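Phytase (Citrobacter braakii, PDB 3ZHC) is a phytase of branch 2 of the histidine phosphatase superfamily, present here as two copies. Local coordinates at residues S184-E189 with T210-L215; H135-E140 with E307-I312; I401-K406 with S418-E423. The protein carries 2 engineered substitutions. All blocks are in the same frame, centred on the assembly; numbering follows the deposited sequence.

Contact 1 of 3, residues S184-E189 with T210-L215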
loop_
_atom_site.group_PDB
_atom_site.type_symbol
_atom_site.label_atom_id
_atom_site.label_comp_id
_atom_site.label_asym_id
_atom_site.label_seq_id
_atom_site.Cartn_x
_atom_site.Cartn_y
_atom_site.Cartn_z
ATOM N N SER B 184 5.758 6.605 -10.509
ATOM C CA SER B 184 4.542 7.441 -10.386
ATOM C C SER B 184 4.673 8.704 -11.232
ATOM O O SER B 184 3.726 9.090 -11.928
ATOM C CB SER B 184 4.248 7.816 -8.923
ATOM O OG SER B 184 3.704 6.722 -8.231
ATOM N N PHE B 185 5.846 9.341 -11.162
ATOM C CA PHE B 185 6.139 10.511 -11.991
ATOM C C PHE B 185 6.124 10.164 -13.486
ATOM O O PHE B 185 5.683 10.976 -14.286
ATOM C CB PHE B 185 7.475 11.171 -11.611
ATOM C CG PHE B 185 7.402 12.032 -10.388
ATOM C CD1 PHE B 185 6.786 13.296 -10.442
ATOM C CD2 PHE B 185 7.951 11.603 -9.167
ATOM C CE1 PHE B 185 6.722 14.112 -9.301
ATOM C CE2 PHE B 185 7.885 12.415 -8.023
ATOM C CZ PHE B 185 7.270 13.672 -8.094
ATOM N N ARG B 186 6.604 8.962 -13.850
ATOM C CA ARG B 186 6.526 8.491 -15.250
ATOM C C ARG B 186 5.072 8.394 -15.714
ATOM O O ARG B 186 4.760 8.754 -16.859
ATOM C CB ARG B 186 7.210 7.109 -15.457
ATOM C CG ARG B 186 8.725 7.018 -15.140
ATOM C CD ARG B 186 9.574 8.016 -15.947
ATOM N NE ARG B 186 9.587 9.325 -15.314
ATOM C CZ ARG B 186 10.375 9.679 -14.275
ATOM N NH1 ARG B 186 11.250 8.825 -13.727
ATOM N NH2 ARG B 186 10.281 10.914 -13.780
ATOM N N THR B 187 4.189 7.913 -14.831
ATOM C CA THR B 187 2.753 7.784 -15.159
ATOM C C THR B 187 2.122 9.169 -15.351
ATOM O O THR B 187 1.398 9.390 -16.333
ATOM C CB THR B 187 1.979 6.959 -14.097
ATOM O OG1 THR B 187 2.598 5.677 -13.953
ATOM C CG2 THR B 187 0.506 6.753 -14.508
ATOM N N LEU B 188 2.399 10.093 -14.427
ATOM C CA LEU B 188 1.896 11.479 -14.556
ATOM C C LEU B 188 2.382 12.115 -15.881
ATOM O O LEU B 188 1.596 12.712 -16.604
ATOM C CB LEU B 188 2.295 12.351 -13.351
ATOM C CG LEU B 188 1.894 13.841 -13.401
ATOM C CD1 LEU B 188 0.375 13.978 -13.610
ATOM C CD2 LEU B 188 2.327 14.547 -12.157
ATOM N N GLU B 189 3.673 11.962 -16.163
ATOM C CA GLU B 189 4.291 12.438 -17.425
ATOM C C GLU B 189 3.620 11.859 -18.674
ATOM O O GLU B 189 3.392 12.587 -19.631
ATOM C CB GLU B 189 5.771 12.123 -17.427
ATOM C CG GLU B 189 6.578 13.021 -16.455
ATOM C CD GLU B 189 7.915 12.424 -16.050
ATOM O OE1 GLU B 189 8.376 11.447 -16.696
ATOM O OE2 GLU B 189 8.518 12.926 -15.072
ATOM N N THR B 210 11.964 14.788 -17.763
ATOM C CA THR B 210 11.148 14.450 -16.564
ATOM C C THR B 210 10.744 15.683 -15.748
ATOM O O THR B 210 11.402 16.724 -15.801
ATOM C CB THR B 210 11.871 13.433 -15.642
ATOM O OG1 THR B 210 13.054 14.022 -15.111
ATOM C CG2 THR B 210 12.220 12.150 -16.399
ATOM N N LEU B 211 9.643 15.548 -15.008
ATOM C CA LEU B 211 9.108 16.649 -14.172
ATOM C C LEU B 211 10.022 17.035 -13.016
ATOM O O LEU B 211 10.241 18.226 -12.799
ATOM C CB LEU B 211 7.676 16.337 -13.638
ATOM C CG LEU B 211 6.521 16.875 -14.478
ATOM C CD1 LEU B 211 5.182 16.245 -14.084
ATOM C CD2 LEU B 211 6.471 18.391 -14.342
ATOM N N PRO B 212 10.551 16.035 -12.263
ATOM C CA PRO B 212 11.448 16.385 -11.160
ATOM C C PRO B 212 12.744 17.097 -11.617
ATOM O O PRO B 212 13.207 17.982 -10.935
ATOM C CB PRO B 212 11.746 15.019 -10.499
ATOM C CG PRO B 212 10.668 14.136 -10.954
ATOM C CD PRO B 212 10.336 14.579 -12.323
ATOM N N GLU B 213 13.288 16.703 -12.770
ATOM C CA GLU B 213 14.500 17.332 -13.330
ATOM C C GLU B 213 14.172 18.739 -13.863
ATOM O O GLU B 213 14.959 19.656 -13.688
ATOM C CB GLU B 213 15.130 16.437 -14.429
ATOM C CG GLU B 213 16.627 16.779 -14.796
ATOM C CD GLU B 213 17.688 16.314 -13.728
ATOM O OE1 GLU B 213 17.349 15.541 -12.794
ATOM O OE2 GLU B 213 18.874 16.739 -13.851
ATOM N N ALA B 214 13.003 18.892 -14.502
ATOM C CA ALA B 214 12.534 20.199 -15.008
ATOM C C ALA B 214 12.152 21.156 -13.879
ATOM O O ALA B 214 12.412 22.342 -13.973
ATOM C CB ALA B 214 11.346 20.018 -15.952
ATOM N N LEU B 215 11.520 20.615 -12.820
ATOM C CA LEU B 215 11.076 21.392 -11.644
ATOM C C LEU B 215 11.576 20.731 -10.337
ATOM O O LEU B 215 10.810 20.036 -9.655
ATOM C CB LEU B 215 9.556 21.515 -11.639
ATOM C CG LEU B 215 8.920 22.338 -12.768
ATOM C CD1 LEU B 215 7.429 22.018 -12.903
ATOM C CD2 LEU B 215 9.136 23.810 -12.543
#
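Thr210, in the N-cap position of helix 211-214, meets Arg186 and Glu189 of helix 182-192. Its CG2 methyl lies over one face of the Arg186 guanidinium, 3.5 Å from NH2 and displaced toward the rim. That guanidinium is itself held from the side by Glu189: NE donates to OE1 (2.8 Å) and NH2 to OE2 (3.0 Å), a two-pronged salt bridge that fixes its rotation. Bends at chi2 and chi3 fold the arginine back to this carboxylate.

Leu211 N points almost straight at Glu189 OE2, 2.9 Å away with an N-H...O angle of 171°. It arrives on the face of the carboxylate plane opposite to Arg186 NH2, so OE2 takes two donors, while OE1 also pairs with Lys208. Leu211 CD1 packs on Leu188 CD2 at 3.8 Å, the two side chains roughly perpendicular.

Pro212 sets CG over the Phe185 ring, 4.0 Å from its centroid and 12° off the normal, a CH-pi contact; Trp232 meets the same phenyl edge-to-face.

The buried Glu189 carboxylate of helix 182-192 thus accepts the backbone N-H of the first residue of helix 211-214, a side-chain-to-helix-N-terminus contact joining two helices of the family's helical part.

Contact 2 of 3, residues H135-E140 with E307-I312. With FMT (formic acid), chain T.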
loop_
_atom_site.group_PDB
_atom_site.type_symbol
_atom_site.label_atom_id
_atom_site.label_comp_id
_atom_site.label_asym_id
_atom_site.label_seq_id
_atom_site.Cartn_x
_atom_site.Cartn_y
_atom_site.Cartn_z
ATOM N N HIS B 135 -23.146 26.915 11.099
ATOM C CA HIS B 135 -22.355 27.945 11.785
ATOM C C HIS B 135 -21.020 28.179 11.074
ATOM O O HIS B 135 -20.407 27.238 10.539
ATOM C CB HIS B 135 -22.090 27.577 13.251
ATOM C CG HIS B 135 -23.321 27.502 14.090
ATOM N ND1 HIS B 135 -23.848 28.597 14.734
ATOM C CD2 HIS B 135 -24.126 26.464 14.392
ATOM C CE1 HIS B 135 -24.929 28.231 15.397
ATOM N NE2 HIS B 135 -25.119 26.940 15.205
ATOM N N TYR B 136 -20.588 29.436 11.081
ATOM C CA TYR B 136 -19.308 29.864 10.501
ATOM C C TYR B 136 -19.015 31.286 10.949
ATOM O O TYR B 136 -19.940 32.017 11.302
ATOM C CB TYR B 136 -19.322 29.788 8.950
ATOM C CG TYR B 136 -20.471 30.567 8.299
ATOM C CD1 TYR B 136 -21.718 29.977 8.128
ATOM C CD2 TYR B 136 -20.302 31.893 7.863
ATOM C CE1 TYR B 136 -22.790 30.675 7.535
ATOM C CE2 TYR B 136 -21.368 32.604 7.268
ATOM C CZ TYR B 136 -22.609 31.977 7.114
ATOM O OH TYR B 136 -23.645 32.634 6.548
ATOM N N GLN B 137 -17.736 31.678 10.933
ATOM C CA GLN B 137 -17.351 33.053 11.287
ATOM C C GLN B 137 -17.907 33.985 10.228
ATOM O O GLN B 137 -17.736 33.732 9.050
ATOM C CB GLN B 137 -15.816 33.220 11.410
ATOM C CG GLN B 137 -15.157 32.339 12.482
ATOM C CD GLN B 137 -15.680 32.615 13.896
ATOM O OE1 GLN B 137 -16.264 31.736 14.536
ATOM N NE2 GLN B 137 -15.480 33.834 14.374
ATOM N N LYS B 138 -18.581 35.058 10.664
ATOM C CA LYS B 138 -19.234 36.022 9.735
ATOM C C LYS B 138 -18.258 37.026 9.116
ATOM O O LYS B 138 -18.589 37.642 8.088
ATOM C CB LYS B 138 -20.421 36.735 10.418
ATOM C CG LYS B 138 -21.558 35.764 10.899
ATOM C CD LYS B 138 -22.287 35.085 9.728
ATOM C CE LYS B 138 -23.360 34.117 10.193
ATOM N NZ LYS B 138 -22.790 32.941 10.923
ATOM N N ASP B 139 -17.066 37.211 9.720
ATOM C CA ASP B 139 -16.002 38.013 9.081
ATOM C C ASP B 139 -15.402 37.089 8.002
ATOM O O ASP B 139 -14.336 36.465 8.191
ATOM C CB ASP B 139 -14.961 38.510 10.095
ATOM C CG ASP B 139 -13.909 39.481 9.468
ATOM O OD1 ASP B 139 -14.028 39.867 8.266
ATOM O OD2 ASP B 139 -12.954 39.859 10.199
ATOM N N GLU B 140 -16.109 37.012 6.863
ATOM C CA GLU B 140 -15.782 36.052 5.761
ATOM C C GLU B 140 -14.521 36.393 4.917
ATOM O O GLU B 140 -14.158 35.615 4.004
ATOM C CB GLU B 140 -17.023 35.851 4.847
ATOM C CG GLU B 140 -18.222 35.212 5.588
ATOM C CD GLU B 140 -19.497 35.139 4.736
ATOM O OE1 GLU B 140 -19.527 34.368 3.743
ATOM O OE2 GLU B 140 -20.471 35.847 5.077
ATOM N N GLU B 307 -20.447 26.475 23.429
ATOM C CA GLU B 307 -19.355 26.819 22.505
ATOM C C GLU B 307 -19.405 28.333 22.287
ATOM O O GLU B 307 -20.374 28.864 21.763
ATOM C CB GLU B 307 -19.440 25.999 21.183
ATOM C CG GLU B 307 -18.745 26.589 19.960
ATOM C CD GLU B 307 -17.327 27.022 20.212
ATOM O OE1 GLU B 307 -16.599 26.344 20.966
ATOM O OE2 GLU B 307 -16.934 28.050 19.653
ATOM N N ASN B 308 -18.334 28.996 22.691
ATOM C CA ASN B 308 -18.277 30.460 22.775
ATOM C C ASN B 308 -18.176 31.206 21.430
ATOM O O ASN B 308 -18.742 32.297 21.297
ATOM C CB ASN B 308 -17.095 30.878 23.691
ATOM C CG ASN B 308 -17.067 30.090 25.035
ATOM O OD1 ASN B 308 -18.063 30.049 25.776
ATOM N ND2 ASN B 308 -15.916 29.459 25.334
ATOM N N ARG B 309 -17.464 30.627 20.446
ATOM C CA ARG B 309 -17.217 31.322 19.122
ATOM C C ARG B 309 -18.340 31.207 18.099
ATOM O O ARG B 309 -18.494 32.100 17.263
ATOM C CB ARG B 309 -15.906 30.849 18.483
ATOM C CG ARG B 309 -14.715 30.995 19.398
ATOM C CD ARG B 309 -13.390 30.821 18.684
ATOM N NE ARG B 309 -13.365 29.625 17.857
ATOM C CZ ARG B 309 -13.294 29.575 16.517
ATOM N NH1 ARG B 309 -13.215 30.674 15.738
ATOM N NH2 ARG B 309 -13.291 28.388 15.942
ATOM N N TYR B 310 -19.103 30.108 18.162
ATOM C CA TYR B 310 -20.256 29.865 17.270
ATOM C C TYR B 310 -21.623 29.962 17.991
ATOM O O TYR B 310 -22.627 30.222 17.346
ATOM C CB TYR B 310 -20.128 28.485 16.587
ATOM C CG TYR B 310 -18.787 28.267 15.908
ATOM C CD1 TYR B 310 -18.510 28.826 14.659
ATOM C CD2 TYR B 310 -17.787 27.503 16.522
ATOM C CE1 TYR B 310 -17.246 28.624 14.025
ATOM C CE2 TYR B 310 -16.531 27.295 15.907
ATOM C CZ TYR B 310 -16.270 27.854 14.669
ATOM O OH TYR B 310 -15.063 27.644 14.093
ATOM N N GLY B 311 -21.652 29.755 19.313
ATOM C CA GLY B 311 -22.907 29.782 20.089
ATOM C C GLY B 311 -23.677 28.470 19.973
ATOM O O GLY B 311 -24.900 28.480 19.805
ATOM N N ILE B 312 -22.954 27.348 20.055
ATOM C CA ILE B 312 -23.539 26.012 19.996
ATOM C C ILE B 312 -23.608 25.477 21.410
ATOM O O ILE B 312 -22.627 25.531 22.136
ATOM C CB ILE B 312 -22.713 25.048 19.080
ATOM C CG1 ILE B 312 -22.761 25.525 17.622
ATOM C CG2 ILE B 312 -23.224 23.612 19.180
ATOM C CD1 ILE B 312 -21.892 24.731 16.684
HETATM C C FMT T . -27.754 24.575 16.639
HETATM O O1 FMT T . -28.071 23.789 15.728
HETATM O O2 FMT T . -27.313 25.712 16.440
#
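His135 NE2 donates to O2 of a bound formic acid at 2.8 Å, with an N-H...O angle of 169°. The acceptor lies at the imidazole edge, close to its plane, so the ring is aimed squarely at the small acid, which probably came from the crystallisation liquor. One face of the same ring is packed by Ile312: CG1 stands 3.8 Å from the centroid and 21° off the normal, a CH-pi contact displaced toward CD2. Both CG1 and CD1 of the isoleucine reach that carbon. With CG beside the backbone N and anti to the carbonyl carbon, the imidazole swings over the 307-312 turn, and His135 ND1 comes within 3.3 Å of Tyr310 O.

That turn links strands 305-307 and 312-314 as a beta hairpin. Gly311 and Ile312 both face Glu307 in a G1 beta bulge, and Gly311 has the positive phi that favours glycine. Glu307 OE2 braces the turn internally, accepting from Arg309 N at 2.7 Å and, weakly, from Tyr310 N.

Beyond the histidine, the Gln137 side chain crosses that of Tyr310 at about a right angle, the amide turned 76° from the ring plane, and Gln137 OE1 comes to 3.3 Å from Tyr310 CE1. The same oxygen is 3.4 Å from Arg309 NH1, but the angle is too poor for a hydrogen bond. Arg309 and Tyr310 instead have their polar ends engaged by Asp144, through a salt bridge and a hydrogen bond respectively, while Tyr310 and Ile312 also rest on strand 105-109, whose backbone pairs with His135.

Contact 3 of 3, residues I401-K406 with S418-E423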
loop_
_atom_site.group_PDB
_atom_site.type_symbol
_atom_site.label_atom_id
_atom_site.label_comp_id
_atom_site.label_asym_id
_atom_site.label_seq_id
_atom_site.Cartn_x
_atom_site.Cartn_y
_atom_site.Cartn_z
ATOM N N ILE B 401 -4.146 2.920 18.092
ATOM C CA ILE B 401 -3.267 1.949 18.790
ATOM C C ILE B 401 -2.670 2.482 20.123
ATOM O O ILE B 401 -2.532 1.720 21.092
ATOM C CB ILE B 401 -2.114 1.477 17.862
ATOM C CG1 ILE B 401 -2.663 0.745 16.628
ATOM C CG2 ILE B 401 -1.152 0.554 18.601
ATOM C CD1 ILE B 401 -1.611 0.470 15.597
ATOM N N ALA B 402 -2.333 3.776 20.155
ATOM C CA ALA B 402 -1.724 4.426 21.346
ATOM C C ALA B 402 -2.590 4.427 22.630
ATOM O O ALA B 402 -2.051 4.655 23.725
ATOM C CB ALA B 402 -1.313 5.865 21.006
ATOM N N CYS B 403 -3.914 4.188 22.499
ATOM C CA CYS B 403 -4.833 4.127 23.662
ATOM C C CYS B 403 -4.417 3.073 24.671
ATOM O O CYS B 403 -4.004 1.977 24.293
ATOM C CB CYS B 403 -6.281 3.844 23.222
ATOM S SG CYS B 403 -7.133 5.232 22.513
ATOM N N GLU B 404 -4.534 3.414 25.953
ATOM C CA GLU B 404 -4.166 2.507 27.048
ATOM C C GLU B 404 -5.188 1.393 27.207
ATOM O O GLU B 404 -4.840 0.213 27.156
ATOM C CB GLU B 404 -4.065 3.265 28.370
ATOM C CG GLU B 404 -2.992 4.328 28.430
ATOM C CD GLU B 404 -1.629 3.792 28.812
ATOM O OE1 GLU B 404 -1.177 2.793 28.196
ATOM O OE2 GLU B 404 -1.000 4.382 29.736
ATOM N N GLU B 405 -6.451 1.793 27.397
ATOM C CA GLU B 405 -7.557 0.882 27.646
ATOM C C GLU B 405 -8.347 0.659 26.354
ATOM O O GLU B 405 -8.846 1.629 25.760
ATOM C CB GLU B 405 -8.488 1.466 28.722
ATOM C CG GLU B 405 -7.786 1.986 30.025
ATOM C CD GLU B 405 -8.552 3.165 30.689
ATOM O OE1 GLU B 405 -9.762 3.017 31.009
ATOM O OE2 GLU B 405 -7.929 4.247 30.869
ATOM N N LYS B 406 -8.456 -0.610 25.926
ATOM C CA LYS B 406 -9.218 -1.006 24.726
ATOM C C LYS B 406 -10.336 -2.028 25.035
ATOM O O LYS B 406 -10.241 -2.792 25.993
ATOM C CB LYS B 406 -8.297 -1.639 23.646
ATOM C CG LYS B 406 -7.738 -0.708 22.542
ATOM C CD LYS B 406 -6.490 0.060 22.950
ATOM C CE LYS B 406 -5.658 0.467 21.701
ATOM N NZ LYS B 406 -4.922 -0.720 21.052
ATOM N N SER B 418 -9.410 10.685 25.454
ATOM C CA SER B 418 -9.164 12.064 25.912
ATOM C C SER B 418 -7.699 12.299 26.322
ATOM O O SER B 418 -7.135 13.332 26.010
ATOM C CB SER B 418 -10.091 12.418 27.074
ATOM O OG SER B 418 -9.996 13.786 27.395
ATOM N N ARG B 419 -7.102 11.329 27.017
ATOM C CA ARG B 419 -5.693 11.445 27.465
ATOM C C ARG B 419 -4.686 11.401 26.302
ATOM O O ARG B 419 -3.634 12.016 26.384
ATOM C CB ARG B 419 -5.364 10.399 28.568
ATOM C CG ARG B 419 -5.887 10.854 29.970
ATOM C CD ARG B 419 -5.626 9.824 31.127
ATOM N NE ARG B 419 -4.296 9.177 31.026
ATOM C CZ ARG B 419 -4.049 7.938 30.540
ATOM N NH1 ARG B 419 -5.039 7.128 30.090
ATOM N NH2 ARG B 419 -2.787 7.495 30.510
ATOM N N LEU B 420 -5.024 10.678 25.235
ATOM C CA LEU B 420 -4.209 10.669 24.001
ATOM C C LEU B 420 -4.222 12.049 23.346
ATOM O O LEU B 420 -3.201 12.496 22.822
ATOM C CB LEU B 420 -4.727 9.620 23.031
ATOM C CG LEU B 420 -3.952 9.343 21.756
ATOM C CD1 LEU B 420 -2.497 8.974 22.038
ATOM C CD2 LEU B 420 -4.647 8.232 21.015
ATOM N N ILE B 421 -5.391 12.712 23.388
ATOM C CA ILE B 421 -5.549 14.081 22.890
ATOM C C ILE B 421 -4.711 15.071 23.720
ATOM O O ILE B 421 -4.132 15.993 23.161
ATOM C CB ILE B 421 -7.071 14.509 22.810
ATOM C CG1 ILE B 421 -7.752 13.765 21.655
ATOM C CG2 ILE B 421 -7.232 16.013 22.640
ATOM C CD1 ILE B 421 -9.202 14.118 21.443
ATOM N N LYS B 422 -4.646 14.871 25.040
ATOM C CA LYS B 422 -3.785 15.711 25.908
ATOM C C LYS B 422 -2.299 15.582 25.563
ATOM O O LYS B 422 -1.570 16.578 25.569
ATOM C CB LYS B 422 -3.943 15.357 27.389
ATOM C CG LYS B 422 -5.328 15.538 28.013
ATOM C CD LYS B 422 -5.931 16.908 27.755
ATOM C CE LYS B 422 -7.033 16.865 26.743
ATOM N NZ LYS B 422 -8.258 16.287 27.371
ATOM N N GLU B 423 -1.865 14.362 25.272
ATOM C CA GLU B 423 -0.466 14.095 24.963
ATOM C C GLU B 423 -0.014 14.740 23.657
ATOM O O GLU B 423 1.046 15.359 23.607
ATOM C CB GLU B 423 -0.209 12.578 24.923
ATOM C CG GLU B 423 1.276 12.207 24.689
ATOM C CD GLU B 423 1.581 10.768 24.996
ATOM O OE1 GLU B 423 1.195 10.293 26.100
ATOM O OE2 GLU B 423 2.213 10.106 24.142
#
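Apolar contact centres on Leu420 of helix 414-424, whose forked end reaches the 401-406 loop. Its CD1 presses on the Ala402 CB methyl at 3.5 Å, tighter than usual for two carbons. The other branch, CD2, lies 4.2 Å from Cys403 SG. With CG anti to the backbone N (chi1 -174°), the leucine sends both methyls across to the loop.

Covalently, Cys403 SG is bonded to Cys412, at the start of strand 412-413, which runs directly into helix 414-424. The disulfide therefore closes the 403-412 loop, just ahead of this helix near the C terminus. The closest alpha carbons across the contact, those of Cys403 and Leu420, are 6.6 Å apart, so the helix packs against the loop at the level of the disulfide. Nearby, Glu405 N hydrogen-bonds to Ser416 OG, and the Glu405 backbone pairs with that of Ser413.

Electrostatic contact falls on Arg419, at the exposed margin. Glu404 OE2 comes to the edge of the guanidinium, near its plane, in a long salt bridge of 3.7 Å to Arg419 NH2; carboxylate and guanidinium planes are 27° apart. The bend at chi2 (-85°) sets the glutamate's carboxylate; separately, Glu404 CG lies 3.8 Å from Arg419 NH1. Glu405 OE2 and Arg419 NH1 are opposite charges near each other, at 4.2 Å and beyond a salt bridge.

How the contacts relate
From the N terminus, the chain first enters contact 2 at residues 135-140, just after strand 134-135 of the large mixed sheet. It then passes through the helices to contact 1, where 184-189 and 210-215 close a short, mostly irregular loop. Contact 1 is thus nested within the long loop that ends when hairpin segment 307-312 returns to the sheet edge. Contact 3 follows in series, tying the loop after strand 394-398 to helix 414-424. Contacts 1 and 2 lie on opposite sides of the chain's centre, their own centres about 43 Å apart, whereas contacts 2 and 3 are about 29 Å apart, centre to centre. Contacts 1 and 3 both touch the second subunit.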